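Local coordinates for peptide-binding protein (Photobacterium damsela subsp. piscicida, PDB 6SQX) that probably acts as a secreted NlpC/P60 cysteine endopeptidase that cleaves the cell-wall peptidoglycan of potentially competing bacteria, at residues A[66-71]-A[221-226]. Sequence-based numbering, arbitrary orientation.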
loop_
_atom_site.group_PDB
_atom_site.type_symbol
_atom_site.label_atom_id
_atom_site.label_comp_id
_atom_site.label_asym_id
_atom_site.label_seq_id
_atom_site.Cartn_x
_atom_site.Cartn_y
_atom_site.Cartn_z
ATOM N N PHE A 66 -15.610 6.194 4.014
ATOM C CA PHE A 66 -16.717 5.244 3.902
ATOM C C PHE A 66 -17.056 4.620 5.245
ATOM O O PHE A 66 -18.238 4.363 5.531
ATOM C CB PHE A 66 -16.319 4.149 2.918
ATOM C CG PHE A 66 -17.378 3.117 2.723
ATOM C CD1 PHE A 66 -18.557 3.421 2.051
ATOM C CD2 PHE A 66 -17.190 1.828 3.189
ATOM C CE1 PHE A 66 -19.531 2.428 1.851
ATOM C CE2 PHE A 66 -18.152 0.825 2.987
ATOM C CZ PHE A 66 -19.330 1.153 2.328
ATOM N N GLN A 67 -16.060 4.357 6.095
ATOM C CA GLN A 67 -16.375 3.710 7.374
ATOM C C GLN A 67 -17.140 4.623 8.319
ATOM O O GLN A 67 -17.647 4.147 9.335
ATOM C CB GLN A 67 -15.101 3.204 8.078
ATOM C CG GLN A 67 -14.298 2.215 7.247
ATOM C CD GLN A 67 -15.076 0.989 6.817
ATOM O OE1 GLN A 67 -16.088 0.608 7.415
ATOM N NE2 GLN A 67 -14.563 0.335 5.807
ATOM N N TRP A 68 -17.177 5.924 8.046
ATOM C CA TRP A 68 -17.941 6.863 8.849
ATOM C C TRP A 68 -19.290 7.141 8.228
ATOM O O TRP A 68 -20.059 7.953 8.756
ATOM C CB TRP A 68 -17.161 8.170 9.045
ATOM C CG TRP A 68 -16.004 8.084 9.969
ATOM C CD1 TRP A 68 -15.565 6.980 10.664
ATOM C CD2 TRP A 68 -15.074 9.142 10.268
ATOM N NE1 TRP A 68 -14.436 7.310 11.418
ATOM C CE2 TRP A 68 -14.127 8.621 11.183
ATOM C CE3 TRP A 68 -14.971 10.482 9.873
ATOM C CZ2 TRP A 68 -13.076 9.400 11.693
ATOM C CZ3 TRP A 68 -13.939 11.252 10.402
ATOM C CH2 TRP A 68 -12.996 10.703 11.281
ATOM N N SER A 69 -19.623 6.424 7.153
ATOM C CA SER A 69 -20.849 6.696 6.414
ATOM C C SER A 69 -21.995 5.800 6.866
ATOM O O SER A 69 -21.807 4.756 7.475
ATOM C CB SER A 69 -20.630 6.539 4.906
ATOM O OG SER A 69 -20.713 5.188 4.489
ATOM N N ASP A 70 -23.204 6.236 6.547
ATOM C CA ASP A 70 -24.351 5.439 6.935
ATOM C C ASP A 70 -24.418 4.134 6.155
ATOM O O ASP A 70 -25.138 3.222 6.576
ATOM C CB ASP A 70 -25.648 6.241 6.742
ATOM C CG ASP A 70 -25.831 7.333 7.785
ATOM O OD1 ASP A 70 -25.059 7.333 8.779
ATOM O OD2 ASP A 70 -26.761 8.172 7.620
ATOM N N ASP A 71 -23.687 4.035 5.033
ATOM C CA ASP A 71 -23.710 2.866 4.153
ATOM C C ASP A 71 -22.925 1.681 4.717
ATOM O O ASP A 71 -23.205 0.530 4.358
ATOM C CB ASP A 71 -23.113 3.236 2.786
ATOM C CG ASP A 71 -23.937 4.276 2.037
ATOM O OD1 ASP A 71 -25.187 4.219 2.108
ATOM O OD2 ASP A 71 -23.331 5.163 1.382
ATOM N N SER A 221 -19.880 14.267 17.452
ATOM C CA SER A 221 -19.244 15.578 17.542
ATOM C C SER A 221 -17.829 15.541 16.980
ATOM O O SER A 221 -17.401 16.494 16.301
ATOM C CB SER A 221 -19.253 16.081 18.987
ATOM O OG SER A 221 -20.581 16.367 19.411
ATOM N N PHE A 222 -17.091 14.460 17.256
ATOM C CA PHE A 222 -15.740 14.335 16.721
ATOM C C PHE A 222 -15.752 14.425 15.197
ATOM O O PHE A 222 -14.914 15.113 14.583
ATOM C CB PHE A 222 -15.094 13.019 17.205
ATOM C CG PHE A 222 -13.677 12.852 16.747
ATOM C CD1 PHE A 222 -13.384 12.398 15.466
ATOM C CD2 PHE A 222 -12.629 13.173 17.602
ATOM C CE1 PHE A 222 -12.038 12.247 15.048
ATOM C CE2 PHE A 222 -11.306 13.031 17.201
ATOM C CZ PHE A 222 -11.005 12.560 15.925
ATOM N N ILE A 223 -16.676 13.703 14.563
ATOM C CA ILE A 223 -16.738 13.683 13.106
ATOM C C ILE A 223 -17.185 15.033 12.563
ATOM O O ILE A 223 -16.612 15.539 11.593
ATOM C CB ILE A 223 -17.649 12.538 12.642
ATOM C CG1 ILE A 223 -17.003 11.202 12.973
ATOM C CG2 ILE A 223 -17.924 12.630 11.159
ATOM C CD1 ILE A 223 -17.930 9.995 12.656
ATOM N N THR A 224 -18.200 15.644 13.183
ATOM C CA THR A 224 -18.639 16.979 12.779
ATOM C C THR A 224 -17.484 17.976 12.826
ATOM O O THR A 224 -17.283 18.767 11.890
ATOM C CB THR A 224 -19.794 17.446 13.678
ATOM O OG1 THR A 224 -20.920 16.575 13.498
ATOM C CG2 THR A 224 -20.227 18.884 13.324
ATOM N N GLN A 225 -16.725 17.971 13.920
ATOM C CA GLN A 225 -15.644 18.937 14.037
ATOM C C GLN A 225 -14.500 18.601 13.084
ATOM O O GLN A 225 -13.881 19.508 12.513
ATOM C CB GLN A 225 -15.154 18.973 15.484
ATOM C CG GLN A 225 -16.184 19.495 16.471
ATOM C CD GLN A 225 -16.798 20.814 16.014
ATOM O OE1 GLN A 225 -16.078 21.755 15.658
ATOM N NE2 GLN A 225 -18.137 20.885 16.009
ATOM N N TRP A 226 -14.226 17.304 12.874
ATOM C CA TRP A 226 -13.170 16.909 11.938
ATOM C C TRP A 226 -13.380 17.573 10.578
ATOM O O TRP A 226 -12.447 18.146 9.995
ATOM C CB TRP A 226 -13.183 15.385 11.782
ATOM C CG TRP A 226 -12.164 14.889 10.836
ATOM C CD1 TRP A 226 -12.259 14.809 9.461
ATOM C CD2 TRP A 226 -10.880 14.370 11.184
ATOM N NE1 TRP A 226 -11.084 14.281 8.940
ATOM C CE2 TRP A 226 -10.238 13.976 9.981
ATOM C CE3 TRP A 226 -10.214 14.180 12.404
ATOM C CZ2 TRP A 226 -8.949 13.425 9.967
ATOM C CZ3 TRP A 226 -8.936 13.612 12.395
ATOM C CH2 TRP A 226 -8.313 13.247 11.176
#
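W68 reaches from the 3-10 turn 66-68 to the helix that includes 221-226, and its indole carries the whole of the first segment's share of the contact. A CH-pi contact and an edge-to-face pair carry most of it. In the CH-pi contact I223 lies over one face of the indole, with CG1 3.9 Å from the centroid of the six-membered ring and 16° off its normal. I223 has CG1 set beside its backbone N (chi1 -68°) and extends it in a straight chain, so that CD1 runs back along the ring to meet W68 CG at 3.8 Å, while CG2 touches CE3 of the same indole. In the edge-to-face pair the benzo edge of W68 points at the face of the W226 pyrrole ring, the planes standing at 88° and the centroids 5.3 Å apart, with W68 CZ3 4.0 Å from W226 CD1. F222, one helical turn before W226, adds a looser apolar touch, its ring edge bringing CE1 to 4.2 Å from W68 CH2.

Both indole N-H groups are satisfied beyond the two segments: W68 NE1 donates to the carbonyl of G143 in strand 142-145, and W226 NE1 to the hydroxyl of Y65, just before the 3-10 turn, a second link between the same two parts. Behind W68 the loop is pinned by S69, whose OG gives a 2.8 Å bond to F66 O and accepts from D71 N in an ST turn.

R142 touches both W68 and I223, whereas I144 meets F222 and W226, so strand 142-145 flanks the cluster. This is a small buried aromatic-aliphatic core that packs the loop after helix 50-64 against helix 220-226 beside the antiparallel sheet of the SH3b1-type domain.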